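Armadillo repeat protein arm00016 (Synthetic construct, PDB 4D4E) is a computationally designed armadillo repeat protein, built as a scaffold intended for modular recognition of extended peptides. Local coordinates at residues P15-Q20 with Q48-A53; N206-N211 with Q216-A221. One frame throughout, in Å; residues are numbered along the deposited sequence.

Contact 1: P15-Q20 with Q48-A53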
loop_
_atom_site.group_PDB
_atom_site.type_symbol
_atom_site.label_atom_id
_atom_site.label_comp_id
_atom_site.label_asym_id
_atom_site.label_seq_id
_atom_site.Cartn_x
_atom_site.Cartn_y
_atom_site.Cartn_z
ATOM N N PRO A 15 27.619 4.910 -5.891
ATOM C CA PRO A 15 27.929 5.775 -4.715
ATOM C C PRO A 15 27.866 7.268 -5.015
ATOM O O PRO A 15 27.341 8.054 -4.225
ATOM C CB PRO A 15 29.334 5.316 -4.326
ATOM C CG PRO A 15 29.295 3.841 -4.637
ATOM C CD PRO A 15 28.568 3.779 -5.973
ATOM N N GLN A 16 28.417 7.637 -6.156
ATOM C CA GLN A 16 28.343 8.964 -6.675
ATOM C C GLN A 16 26.881 9.423 -6.812
ATOM O O GLN A 16 26.491 10.547 -6.399
ATOM C CB GLN A 16 29.047 8.976 -8.037
ATOM C CG GLN A 16 29.334 10.349 -8.589
ATOM C CD GLN A 16 29.582 11.371 -7.495
ATOM O OE1 GLN A 16 28.725 12.209 -7.200
ATOM N NE2 GLN A 16 30.751 11.301 -6.879
ATOM N N MET A 17 26.064 8.582 -7.411
ATOM C CA MET A 17 24.667 8.966 -7.550
ATOM C C MET A 17 23.956 9.171 -6.192
ATOM O O MET A 17 23.157 10.119 -6.034
ATOM C CB MET A 17 23.979 7.966 -8.418
ATOM C CG MET A 17 22.478 8.052 -8.496
ATOM S SD MET A 17 21.921 6.421 -9.038
ATOM C CE MET A 17 21.902 5.571 -7.458
ATOM N N VAL A 18 24.231 8.292 -5.221
ATOM C CA VAL A 18 23.674 8.448 -3.884
ATOM C C VAL A 18 24.050 9.785 -3.221
ATOM O O VAL A 18 23.195 10.444 -2.595
ATOM C CB VAL A 18 24.108 7.291 -2.938
ATOM C CG1 VAL A 18 23.890 7.678 -1.450
ATOM C CG2 VAL A 18 23.376 6.005 -3.322
ATOM N N GLN A 19 25.313 10.178 -3.359
ATOM C CA GLN A 19 25.754 11.477 -2.886
ATOM C C GLN A 19 24.936 12.639 -3.475
ATOM O O GLN A 19 24.623 13.609 -2.763
ATOM C CB GLN A 19 27.223 11.693 -3.204
ATOM C CG GLN A 19 27.877 12.595 -2.184
ATOM C CD GLN A 19 29.192 13.142 -2.693
ATOM O OE1 GLN A 19 29.728 12.651 -3.687
ATOM N NE2 GLN A 19 29.728 14.155 -2.011
ATOM N N GLN A 20 24.593 12.535 -4.764
ATOM C CA GLN A 20 23.859 13.593 -5.450
ATOM C C GLN A 20 22.438 13.795 -4.948
ATOM O O GLN A 20 21.892 14.878 -5.142
ATOM C CB GLN A 20 23.868 13.381 -6.963
ATOM C CG GLN A 20 25.254 13.559 -7.549
ATOM C CD GLN A 20 25.355 13.048 -8.976
ATOM O OE1 GLN A 20 24.446 12.371 -9.483
ATOM N NE2 GLN A 20 26.456 13.387 -9.647
ATOM N N GLN A 48 19.157 -4.441 -4.623
ATOM C CA GLN A 48 20.171 -4.833 -3.655
ATOM C C GLN A 48 21.402 -3.962 -3.779
ATOM O O GLN A 48 22.000 -3.554 -2.757
ATOM C CB GLN A 48 20.515 -6.338 -3.793
ATOM C CG GLN A 48 21.289 -6.853 -2.616
ATOM C CD GLN A 48 20.604 -6.521 -1.308
ATOM O OE1 GLN A 48 19.370 -6.543 -1.225
ATOM N NE2 GLN A 48 21.400 -6.237 -0.267
ATOM N N LYS A 49 21.787 -3.647 -5.008
ATOM C CA LYS A 49 22.872 -2.711 -5.231
ATOM C C LYS A 49 22.602 -1.352 -4.552
ATOM O O LYS A 49 23.488 -0.727 -3.935
ATOM C CB LYS A 49 23.029 -2.494 -6.719
ATOM C CG LYS A 49 23.107 -3.818 -7.484
ATOM C CD LYS A 49 23.533 -3.633 -8.936
ATOM C CE LYS A 49 25.048 -3.582 -9.009
ATOM N NZ LYS A 49 25.611 -3.564 -10.397
ATOM N N LEU A 50 21.361 -0.902 -4.658
ATOM C CA LEU A 50 20.961 0.381 -4.093
ATOM C C LEU A 50 21.056 0.388 -2.587
ATOM O O LEU A 50 21.504 1.392 -1.991
ATOM C CB LEU A 50 19.516 0.694 -4.469
ATOM C CG LEU A 50 19.297 1.130 -5.922
ATOM C CD1 LEU A 50 17.809 1.301 -6.178
ATOM C CD2 LEU A 50 20.088 2.407 -6.225
ATOM N N ILE A 51 20.610 -0.723 -1.972
ATOM C CA ILE A 51 20.741 -0.920 -0.549
ATOM C C ILE A 51 22.217 -0.883 -0.106
ATOM O O ILE A 51 22.589 -0.159 0.845
ATOM C CB ILE A 51 20.009 -2.211 -0.113
ATOM C CG1 ILE A 51 18.499 -1.971 -0.175
ATOM C CG2 ILE A 51 20.417 -2.591 1.299
ATOM C CD1 ILE A 51 17.674 -3.241 0.005
ATOM N N GLU A 52 23.060 -1.595 -0.844
ATOM C CA GLU A 52 24.447 -1.708 -0.508
ATOM C C GLU A 52 25.268 -0.454 -0.787
ATOM O O GLU A 52 26.370 -0.301 -0.231
ATOM C CB GLU A 52 25.012 -2.934 -1.168
ATOM C CG GLU A 52 24.542 -4.175 -0.410
ATOM C CD GLU A 52 24.755 -5.408 -1.221
ATOM O OE1 GLU A 52 25.117 -5.217 -2.409
ATOM O OE2 GLU A 52 24.570 -6.533 -0.682
ATOM N N ALA A 53 24.718 0.453 -1.603
ATOM C CA ALA A 53 25.380 1.730 -1.839
ATOM C C ALA A 53 24.847 2.794 -0.860
ATOM O O ALA A 53 25.200 3.990 -0.998
ATOM C CB ALA A 53 25.211 2.195 -3.297
#
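L50 opens the contact along 48-53. Its CB does not aim at helix 14-20, yet CG lies anti to the carbonyl carbon (chi1 -75°); CD1 continues the extended line of the chain, while the other branch, CD2, is turned toward M17. There CD2 meets the methyl CE of M17 at 3.8 Å, the two side chains crossing at about a right angle. M17 starts out with CG anti to its backbone N (chi1 170°) and bends only at its last torsion (chi3 84°), which leaves the methyl rather than the sulfur as the touching atom. Both residues are buried, and each also touches helix 26-40, M17 on L36 and L50 on I39.

Three residues on, A53 has left helix 44-52 and gives up more surface here than any other residue of the pair of segments. Its methyl points at helix 14-20 and lies 4.2 Å from CG2 of V18. The same CG2 comes 3.6 Å from A53 O, and CG1 of V18 is 3.9 Å from that oxygen, so the forked valine straddles the carbonyl by van der Waals contact, with no hydrogen bond across the segments. P15 borders this patch: its CA is 5.6 Å from the CA of A53, the closest pair of CA atoms across the segments. L14 also touches A53, while V18 reaches P58 of helix 56-61.

The two segments bury 176 Å² between them, both sides summed, and their side-chain pairs are apolar, as expected where the first helix of the chain packs on the end of a neighbouring helix in the right-handed superhelix of an armadillo repeat fold.

Contact 2: N206-N211 with Q216-A221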
loop_
_atom_site.group_PDB
_atom_site.type_symbol
_atom_site.label_atom_id
_atom_site.label_comp_id
_atom_site.label_asym_id
_atom_site.label_seq_id
_atom_site.Cartn_x
_atom_site.Cartn_y
_atom_site.Cartn_z
ATOM N N ASN A 206 -10.246 -12.503 2.927
ATOM C CA ASN A 206 -9.243 -12.680 4.019
ATOM C C ASN A 206 -9.820 -12.609 5.435
ATOM O O ASN A 206 -9.463 -13.412 6.295
ATOM C CB ASN A 206 -8.077 -11.680 3.898
ATOM C CG ASN A 206 -7.217 -11.929 2.697
ATOM O OD1 ASN A 206 -6.890 -13.073 2.410
ATOM N ND2 ASN A 206 -6.797 -10.845 1.990
ATOM N N ILE A 207 -10.678 -11.617 5.659
ATOM C CA ILE A 207 -11.345 -11.361 6.932
ATOM C C ILE A 207 -12.336 -12.482 7.269
ATOM O O ILE A 207 -12.478 -12.907 8.459
ATOM C CB ILE A 207 -12.011 -9.937 6.900
ATOM C CG1 ILE A 207 -10.919 -8.867 6.675
ATOM C CG2 ILE A 207 -12.755 -9.648 8.202
ATOM C CD1 ILE A 207 -11.398 -7.465 6.316
ATOM N N ALA A 208 -13.027 -12.955 6.222
ATOM C CA ALA A 208 -13.992 -14.040 6.365
ATOM C C ALA A 208 -13.363 -15.375 6.827
ATOM O O ALA A 208 -13.991 -16.119 7.557
ATOM C CB ALA A 208 -14.773 -14.237 5.069
ATOM N N ALA A 209 -12.137 -15.660 6.386
ATOM C CA ALA A 209 -11.311 -16.775 6.896
ATOM C C ALA A 209 -11.029 -16.787 8.448
ATOM O O ALA A 209 -10.743 -17.846 9.040
ATOM C CB ALA A 209 -9.992 -16.813 6.119
ATOM N N GLY A 210 -11.090 -15.612 9.084
ATOM C CA GLY A 210 -10.870 -15.465 10.535
ATOM C C GLY A 210 -12.061 -15.983 11.309
ATOM O O GLY A 210 -12.829 -16.804 10.790
ATOM N N ASN A 211 -12.235 -15.484 12.539
ATOM C CA ASN A 211 -13.213 -16.031 13.490
ATOM C C ASN A 211 -14.648 -15.625 13.157
ATOM O O ASN A 211 -14.911 -15.107 12.067
ATOM C CB ASN A 211 -12.810 -15.759 14.963
ATOM C CG ASN A 211 -13.067 -14.329 15.405
ATOM O OD1 ASN A 211 -14.057 -13.729 15.015
ATOM N ND2 ASN A 211 -12.191 -13.789 16.259
ATOM N N GLN A 216 -19.256 -12.319 11.495
ATOM C CA GLN A 216 -20.501 -11.661 11.908
ATOM C C GLN A 216 -20.416 -10.187 11.652
ATOM O O GLN A 216 -21.379 -9.561 11.207
ATOM C CB GLN A 216 -20.806 -11.968 13.386
ATOM C CG GLN A 216 -21.715 -10.977 14.117
ATOM C CD GLN A 216 -21.516 -11.022 15.639
ATOM O OE1 GLN A 216 -21.864 -12.013 16.293
ATOM N NE2 GLN A 216 -20.939 -9.951 16.204
ATOM N N LYS A 217 -19.244 -9.628 11.912
ATOM C CA LYS A 217 -18.976 -8.209 11.599
ATOM C C LYS A 217 -19.171 -7.894 10.072
ATOM O O LYS A 217 -19.804 -6.841 9.696
ATOM C CB LYS A 217 -17.570 -7.824 12.054
ATOM C CG LYS A 217 -17.357 -7.703 13.567
ATOM C CD LYS A 217 -17.908 -6.402 14.134
ATOM C CE LYS A 217 -17.954 -6.433 15.667
ATOM N NZ LYS A 217 -16.984 -5.477 16.283
ATOM N N LEU A 218 -18.676 -8.812 9.229
ATOM C CA LEU A 218 -18.896 -8.701 7.743
ATOM C C LEU A 218 -20.397 -8.719 7.308
ATOM O O LEU A 218 -20.867 -7.796 6.580
ATOM C CB LEU A 218 -18.062 -9.748 7.004
ATOM C CG LEU A 218 -16.573 -9.390 7.070
ATOM C CD1 LEU A 218 -15.802 -10.635 6.739
ATOM C CD2 LEU A 218 -16.242 -8.324 6.020
ATOM N N GLU A 219 -21.158 -9.693 7.829
ATOM C CA GLU A 219 -22.620 -9.769 7.594
ATOM C C GLU A 219 -23.273 -8.488 8.035
ATOM O O GLU A 219 -24.081 -7.898 7.311
ATOM C CB GLU A 219 -23.246 -10.945 8.333
ATOM C CG GLU A 219 -22.684 -12.279 7.867
ATOM C CD GLU A 219 -23.153 -13.488 8.687
ATOM O OE1 GLU A 219 -23.933 -13.335 9.668
ATOM O OE2 GLU A 219 -22.710 -14.612 8.338
ATOM N N GLU A 220 -22.897 -8.055 9.221
ATOM C CA GLU A 220 -23.298 -6.753 9.730
ATOM C C GLU A 220 -22.999 -5.611 8.823
ATOM O O GLU A 220 -23.813 -4.746 8.709
ATOM C CB GLU A 220 -22.679 -6.522 11.094
ATOM C CG GLU A 220 -22.936 -7.748 11.971
ATOM C CD GLU A 220 -23.006 -7.460 13.465
ATOM O OE1 GLU A 220 -22.195 -6.652 13.964
ATOM O OE2 GLU A 220 -23.860 -8.069 14.148
ATOM N N ALA A 221 -21.834 -5.580 8.187
ATOM C CA ALA A 221 -21.436 -4.459 7.333
ATOM C C ALA A 221 -22.245 -4.481 6.036
ATOM O O ALA A 221 -22.320 -3.500 5.316
ATOM C CB ALA A 221 -19.913 -4.512 7.058
#
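L218 reaches across to I207 and A208 in a helical hairpin of the armadillo fold, helix 194-208 followed by helix 212-221 after a short turn. The CB of L218 already points at the preceding helix, the nearest pair of CA atoms being A208 CA and L218 CA, 7.4 Å apart. From CB, CG is set anti to the carbonyl carbon (chi1 -71°) and lies 4.0 Å from CG2 of I207. Beyond it the chain forks. CD1 does most of the touching: it packs against I207 CG2 at 3.5 Å and the CB of the same isoleucine at 3.9 Å, then reaches A208, with 3.7 Å to its backbone N and 4.1 Å to its methyl CB. One methyl thus fills the angle between two consecutive residues of a helix. I207 meets the leucine with CG2, the branch that stands anti to its backbone N, and the two side chains meet at an oblique angle.

All three touching residues are buried, and no hydrogen bond joins the segments. L182 of helix 182-187 touches both I207 and L218, while F249 near the C-terminus touches A208 and L218, extending the apolar cluster to other parts of the chain.

Polar contacts also lie at the turn. The side chain of K215 donates through NZ to A208 O and, weakly, to G210 O. G210 N bonds to I207 O at 3.1 Å, and N211 takes the N-cap position of helix 212-221, its OD1 accepting from the backbone N of M214.

How the contacts relate
Contact 1 closes before contact 2 opens along the chain. Their centres are 45 Å apart and their nearest atoms about 26 Å, on opposite sides of the chain's centre, so neither touches the other. They share no helix: contact 1 joins helices 14-20 and 44-52, near the N-terminus, whereas contact 2 joins 194-208 and 212-221, near the C-terminus. The sequence separations differ too, 28 residues with helix 26-40 between the segments of contact 1, against 5 in contact 2, whose turn lies inside 206-211. All four segments belong to the same armadillo-type repeat region. Apolar helix packing thus recurs toward both ends of an elongated, all-helical solenoid, consistent with a scaffold designed for modular peptide recognition.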